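Local coordinates for protein GCN5-related N-acetyltransferase (PDB 3TT2) that probably transfers an acyl group to an acceptor, as GNAT-family acetyltransferases do with acetyl-CoA, and carries two GNAT-family regions, at residues Trp103-Gly108 with Arg140-His145; Tyr188-Glu193 with Gly232-Thr237. All coordinates share one frame; numbering follows the deposited sequence.

Contact 1. Residues Trp103-Gly108 with Arg140-His145. With SO4 (sulfate ion), chain K.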
loop_
_atom_site.group_PDB
_atom_site.type_symbol
_atom_site.label_atom_id
_atom_site.label_comp_id
_atom_site.label_asym_id
_atom_site.label_seq_id
_atom_site.Cartn_x
_atom_site.Cartn_y
_atom_site.Cartn_z
ATOM N N TRP A 103 21.079 -2.030 -10.992
ATOM C CA TRP A 103 21.824 -1.902 -9.760
ATOM C C TRP A 103 20.899 -1.894 -8.541
ATOM O O TRP A 103 21.103 -2.671 -7.608
ATOM C CB TRP A 103 22.670 -0.642 -9.806
ATOM C CG TRP A 103 23.713 -0.611 -8.769
ATOM C CD1 TRP A 103 25.004 -1.037 -8.895
ATOM C CD2 TRP A 103 23.572 -0.137 -7.426
ATOM N NE1 TRP A 103 25.678 -0.854 -7.711
ATOM C CE2 TRP A 103 24.819 -0.299 -6.794
ATOM C CE3 TRP A 103 22.515 0.417 -6.701
ATOM C CZ2 TRP A 103 25.039 0.078 -5.467
ATOM C CZ3 TRP A 103 22.733 0.793 -5.392
ATOM C CH2 TRP A 103 23.987 0.621 -4.786
ATOM N N LEU A 104 19.883 -1.034 -8.553
ATOM C CA LEU A 104 18.900 -0.986 -7.464
ATOM C C LEU A 104 18.275 -2.345 -7.202
ATOM O O LEU A 104 18.055 -2.736 -6.054
ATOM C CB LEU A 104 17.765 -0.021 -7.790
ATOM C CG LEU A 104 18.100 1.455 -7.909
ATOM C CD1 LEU A 104 16.823 2.244 -8.079
ATOM C CD2 LEU A 104 18.860 1.899 -6.677
ATOM N N VAL A 105 17.970 -3.052 -8.282
ATOM C CA VAL A 105 17.328 -4.341 -8.167
ATOM C C VAL A 105 18.187 -5.283 -7.340
ATOM O O VAL A 105 17.711 -5.844 -6.353
ATOM C CB VAL A 105 17.040 -4.939 -9.539
ATOM C CG1 VAL A 105 16.666 -6.407 -9.412
ATOM C CG2 VAL A 105 15.935 -4.155 -10.214
ATOM N N GLN A 106 19.455 -5.430 -7.723
ATOM C CA GLN A 106 20.360 -6.326 -7.007
ATOM C C GLN A 106 20.621 -5.832 -5.582
ATOM O O GLN A 106 20.726 -6.633 -4.669
ATOM C CB GLN A 106 21.658 -6.570 -7.794
ATOM C CG GLN A 106 22.694 -7.438 -7.054
ATOM C CD GLN A 106 22.857 -8.863 -7.613
ATOM O OE1 GLN A 106 21.919 -9.447 -8.160
ATOM N NE2 GLN A 106 24.063 -9.419 -7.470
ATOM N N TRP A 107 20.689 -4.518 -5.389
ATOM C CA TRP A 107 20.807 -3.938 -4.051
ATOM C C TRP A 107 19.751 -4.487 -3.092
ATOM O O TRP A 107 20.042 -4.848 -1.948
ATOM C CB TRP A 107 20.666 -2.410 -4.108
ATOM C CG TRP A 107 20.662 -1.768 -2.743
ATOM C CD1 TRP A 107 21.750 -1.488 -1.977
ATOM C CD2 TRP A 107 19.517 -1.342 -1.982
ATOM N NE1 TRP A 107 21.361 -0.906 -0.790
ATOM C CE2 TRP A 107 19.997 -0.807 -0.766
ATOM C CE3 TRP A 107 18.136 -1.353 -2.216
ATOM C CZ2 TRP A 107 19.153 -0.295 0.216
ATOM C CZ3 TRP A 107 17.288 -0.838 -1.238
ATOM C CH2 TRP A 107 17.803 -0.321 -0.034
ATOM N N GLY A 108 18.517 -4.531 -3.570
ATOM C CA GLY A 108 17.421 -5.040 -2.781
ATOM C C GLY A 108 17.526 -6.532 -2.577
ATOM O O GLY A 108 17.220 -7.038 -1.501
ATOM N N ARG A 140 10.119 -4.780 -18.423
ATOM C CA ARG A 140 11.120 -5.626 -19.052
ATOM C C ARG A 140 12.267 -5.909 -18.094
ATOM O O ARG A 140 12.839 -6.998 -18.110
ATOM C CB ARG A 140 11.633 -5.017 -20.364
ATOM C CG ARG A 140 12.784 -4.022 -20.226
ATOM C CD ARG A 140 13.271 -3.561 -21.593
ATOM N NE ARG A 140 12.185 -2.998 -22.395
ATOM C CZ ARG A 140 12.035 -1.701 -22.656
ATOM N NH1 ARG A 140 12.912 -0.823 -22.189
ATOM N NH2 ARG A 140 11.012 -1.282 -23.391
ATOM N N LEU A 141 12.597 -4.932 -17.256
ATOM C CA LEU A 141 13.687 -5.090 -16.304
ATOM C C LEU A 141 13.366 -6.194 -15.309
ATOM O O LEU A 141 14.248 -6.961 -14.934
ATOM C CB LEU A 141 13.959 -3.789 -15.564
ATOM C CG LEU A 141 15.124 -3.902 -14.589
ATOM C CD1 LEU A 141 16.443 -3.854 -15.326
ATOM C CD2 LEU A 141 15.046 -2.811 -13.563
HETATM N N MSE A 142 12.106 -6.267 -14.888
HETATM C CA MSE A 142 11.622 -7.353 -14.040
HETATM C C MSE A 142 11.818 -8.711 -14.674
HETATM O O MSE A 142 12.356 -9.616 -14.050
HETATM C CB MSE A 142 10.134 -7.176 -13.720
HETATM C CG MSE A 142 9.811 -6.015 -12.789
HETATM SE SE MSE A 142 10.835 -6.049 -11.123
HETATM C CE MSE A 142 12.353 -4.936 -11.668
ATOM N N GLU A 143 11.357 -8.851 -15.914
ATOM C CA GLU A 143 11.426 -10.121 -16.623
ATOM C C GLU A 143 12.874 -10.513 -16.899
ATOM O O GLU A 143 13.252 -11.681 -16.816
ATOM C CB GLU A 143 10.651 -10.040 -17.931
ATOM C CG GLU A 143 10.616 -11.352 -18.672
ATOM C CD GLU A 143 9.806 -11.282 -19.941
ATOM O OE1 GLU A 143 9.228 -10.208 -20.221
ATOM O OE2 GLU A 143 9.749 -12.303 -20.659
ATOM N N GLN A 144 13.677 -9.519 -17.230
ATOM C CA GLN A 144 15.104 -9.712 -17.405
ATOM C C GLN A 144 15.729 -10.248 -16.112
ATOM O O GLN A 144 16.661 -11.047 -16.149
ATOM C CB GLN A 144 15.743 -8.379 -17.802
ATOM C CG GLN A 144 17.217 -8.418 -18.109
ATOM C CD GLN A 144 17.786 -7.027 -18.324
ATOM O OE1 GLN A 144 17.042 -6.069 -18.541
ATOM N NE2 GLN A 144 19.108 -6.906 -18.251
ATOM N N HIS A 145 15.221 -9.796 -14.971
ATOM C CA HIS A 145 15.787 -10.177 -13.679
ATOM C C HIS A 145 15.105 -11.321 -12.983
ATOM O O HIS A 145 15.432 -11.630 -11.846
ATOM C CB HIS A 145 15.926 -8.989 -12.749
ATOM C CG HIS A 145 17.034 -8.067 -13.149
ATOM N ND1 HIS A 145 18.286 -8.528 -13.470
ATOM C CD2 HIS A 145 17.064 -6.724 -13.313
ATOM C CE1 HIS A 145 19.057 -7.503 -13.803
ATOM N NE2 HIS A 145 18.341 -6.402 -13.714
HETATM S S SO4 K . 21.008 -10.043 -17.625
HETATM O O1 SO4 K . 20.577 -11.434 -17.587
HETATM O O2 SO4 K . 20.199 -9.306 -18.589
HETATM O O3 SO4 K . 20.856 -9.452 -16.300
HETATM O O4 SO4 K . 22.406 -9.974 -18.033
#
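Val105 meets Leu141, Met142 and His145 from the neighbouring helix end, and within 103-108 it supplies nearly all of the contact. The apolar contacts come first. Val105 CG2 lies 3.7 Å from Leu141 CD2, where the two side chains run alongside each other, pointing opposite ways. The same CG2 is 3.9 Å from CE of Met142, a selenomethionine. Its CB points away from Val105, but its chain bends at chi2 and chi3, which brings the terminal methyl to the valine. The other branch, Val105 CG1, stands anti to the backbone N (chi1 167°) and reaches the His145 ring obliquely, 3.9 Å from CD2.

No hydrogen bond joins the two segments themselves. Just before 103-108, however, Thr102 OG1 is hydrogen-bonded to His145 NE2, which ties the end of one helix to the other and probably limits the ring's rotation. With an alanine in place of His145, Thr102 OG1 would probably lose this partner and a gap would open beside Val105 CG1. Gln144 is extended beyond CG, and its NE2 donates to sulfate O2 over 2.7 Å at 148°. The sulfate is probably from the crystallisation liquor.

Leu104 and Trp107 of helix 100-115 rest on strands 61-65 and 71-80, and Met142 rests on strand 125-132. Two helices packed side by side on the sheet are consistent with the alpha-beta GNAT fold.

Contact 2. Residues Tyr188-Glu193 with Gly232-Thr237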
loop_
_atom_site.group_PDB
_atom_site.type_symbol
_atom_site.label_atom_id
_atom_site.label_comp_id
_atom_site.label_asym_id
_atom_site.label_seq_id
_atom_site.Cartn_x
_atom_site.Cartn_y
_atom_site.Cartn_z
ATOM N N TYR A 188 -11.486 -6.012 15.867
ATOM C CA TYR A 188 -10.323 -6.791 15.516
ATOM C C TYR A 188 -10.667 -8.211 15.031
ATOM O O TYR A 188 -10.057 -8.710 14.090
ATOM C CB TYR A 188 -9.389 -6.872 16.714
ATOM C CG TYR A 188 -8.362 -7.946 16.539
ATOM C CD1 TYR A 188 -7.288 -7.756 15.683
ATOM C CD2 TYR A 188 -8.477 -9.172 17.200
ATOM C CE1 TYR A 188 -6.342 -8.740 15.505
ATOM C CE2 TYR A 188 -7.530 -10.158 17.032
ATOM C CZ TYR A 188 -6.470 -9.937 16.177
ATOM O OH TYR A 188 -5.519 -10.905 15.988
ATOM N N GLU A 189 -11.623 -8.865 15.684
ATOM C CA GLU A 189 -11.993 -10.231 15.315
ATOM C C GLU A 189 -12.655 -10.276 13.951
ATOM O O GLU A 189 -12.477 -11.217 13.182
ATOM C CB GLU A 189 -12.934 -10.845 16.355
ATOM C CG GLU A 189 -12.260 -11.175 17.669
ATOM C CD GLU A 189 -13.241 -11.647 18.736
ATOM O OE1 GLU A 189 -14.475 -11.492 18.546
ATOM O OE2 GLU A 189 -12.771 -12.180 19.769
ATOM N N ALA A 190 -13.437 -9.246 13.673
ATOM C CA ALA A 190 -14.172 -9.164 12.430
ATOM C C ALA A 190 -13.217 -8.891 11.285
ATOM O O ALA A 190 -13.410 -9.390 10.189
ATOM C CB ALA A 190 -15.210 -8.085 12.524
ATOM N N VAL A 191 -12.184 -8.100 11.552
ATOM C CA VAL A 191 -11.177 -7.761 10.552
ATOM C C VAL A 191 -10.288 -8.964 10.237
ATOM O O VAL A 191 -9.912 -9.186 9.089
ATOM C CB VAL A 191 -10.295 -6.571 11.014
ATOM C CG1 VAL A 191 -9.140 -6.344 10.060
ATOM C CG2 VAL A 191 -11.109 -5.305 11.115
ATOM N N GLU A 192 -9.960 -9.750 11.258
ATOM C CA GLU A 192 -9.039 -10.864 11.077
ATOM C C GLU A 192 -9.722 -12.021 10.399
ATOM O O GLU A 192 -9.079 -12.924 9.880
ATOM C CB GLU A 192 -8.451 -11.310 12.410
ATOM C CG GLU A 192 -7.226 -10.516 12.813
ATOM C CD GLU A 192 -6.104 -10.586 11.782
ATOM O OE1 GLU A 192 -5.352 -11.586 11.788
ATOM O OE2 GLU A 192 -5.976 -9.642 10.968
ATOM N N GLU A 193 -11.041 -11.978 10.414
ATOM C CA GLU A 193 -11.872 -13.011 9.828
ATOM C C GLU A 193 -12.210 -12.610 8.403
ATOM O O GLU A 193 -11.891 -13.333 7.458
ATOM C CB GLU A 193 -13.131 -13.213 10.661
ATOM C CG GLU A 193 -14.125 -14.180 10.061
ATOM C CD GLU A 193 -15.338 -14.384 10.951
ATOM O OE1 GLU A 193 -15.238 -14.094 12.164
ATOM O OE2 GLU A 193 -16.390 -14.829 10.439
ATOM N N GLY A 232 -26.346 -7.843 17.384
ATOM C CA GLY A 232 -25.407 -6.844 17.853
ATOM C C GLY A 232 -24.019 -7.389 17.580
ATOM O O GLY A 232 -23.191 -7.516 18.469
ATOM N N HIS A 233 -23.790 -7.757 16.333
ATOM C CA HIS A 233 -22.576 -8.436 15.942
ATOM C C HIS A 233 -22.029 -7.773 14.710
ATOM O O HIS A 233 -22.787 -7.335 13.833
ATOM C CB HIS A 233 -22.855 -9.910 15.670
ATOM C CG HIS A 233 -22.632 -10.785 16.862
ATOM N ND1 HIS A 233 -21.918 -11.963 16.795
ATOM C CD2 HIS A 233 -23.004 -10.647 18.158
ATOM C CE1 HIS A 233 -21.872 -12.517 17.993
ATOM N NE2 HIS A 233 -22.521 -11.738 18.840
ATOM N N ILE A 234 -20.707 -7.705 14.635
ATOM C CA ILE A 234 -20.085 -6.948 13.571
ATOM C C ILE A 234 -19.996 -7.885 12.383
ATOM O O ILE A 234 -19.332 -8.921 12.452
ATOM C CB ILE A 234 -18.706 -6.411 14.031
ATOM C CG1 ILE A 234 -18.924 -5.243 14.998
ATOM C CG2 ILE A 234 -17.895 -5.963 12.867
ATOM C CD1 ILE A 234 -18.001 -5.233 16.172
ATOM N N VAL A 235 -20.725 -7.544 11.321
ATOM C CA VAL A 235 -20.702 -8.335 10.100
ATOM C C VAL A 235 -19.790 -7.752 9.031
ATOM O O VAL A 235 -19.564 -8.379 7.998
ATOM C CB VAL A 235 -22.115 -8.523 9.501
ATOM C CG1 VAL A 235 -23.064 -9.014 10.563
ATOM C CG2 VAL A 235 -22.614 -7.229 8.853
ATOM N N GLY A 236 -19.233 -6.576 9.282
ATOM C CA GLY A 236 -18.463 -5.891 8.256
ATOM C C GLY A 236 -17.749 -4.692 8.830
ATOM O O GLY A 236 -18.153 -4.197 9.865
ATOM N N THR A 237 -16.683 -4.231 8.178
ATOM C CA THR A 237 -15.939 -3.059 8.642
ATOM C C THR A 237 -15.449 -2.250 7.464
ATOM O O THR A 237 -15.163 -2.794 6.395
ATOM C CB THR A 237 -14.686 -3.431 9.478
ATOM O OG1 THR A 237 -13.755 -4.138 8.650
ATOM C CG2 THR A 237 -15.040 -4.278 10.717
#
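Ala190 CB sits 3.4 Å from Ile234 CG2, where helix 188-193 comes down on the strand. That branch of Ile234 is anti to the backbone N, and CB of each residue points to the other segment. Ala190 CB also lies 4.2 Å from Thr237 CG2. One residue further along the helix, Val191 CG2 approaches Thr237 OG1 at 3.8 Å and Thr237 CG2 at 4.1 Å. These two side chains cross at about a right angle.

The segment axes approach to 8.2 Å, with 64° between their directions. A small residue at Ala190 is consistent with this close approach. Ile234 and Thr237 both point to the helix although they are three apart in sequence. A classic beta bulge explains this: Val235 and Gly236 both face Ala226 of strand 223-228, and Val235 points away from the helix. Ile234 also packs on Leu225 and Val227 of that strand. On the other flank, Thr237 has a backbone hydrogen bond with Gly253 of strand 246-254.

Further out, Tyr188 points away from the strand. Its OH is hydrogen-bonded to Ser204 O, and its ring meets those of Phe206 and Trp209.

Across these segments the contact rests on van der Waals packing, mainly methyl on methyl, with the Thr237 hydroxyl beside a valine methyl. With no hydrogen bond across, it depends on fit.

Overall arrangement
Contact 1 and contact 2 lie on opposite sides of the chain's centre. Their centres are 40 Å apart and their nearest atoms about 26 Å, so they do not touch. Contact 1 closes before contact 2 opens along the chain. Each belongs to a different one of the chain's two GNAT-family regions. Contact 1 joins two helices, whereas contact 2 sets a helix on a strand. Bound small molecules are seen close to contact 1: besides the sulfate at Gln144, a MES molecule and a second sulfate each lie about 4 Å from the Leu141 side chain. All are probably from the crystallisation liquor. Such molecules often mark pockets, but they do not establish a substrate site.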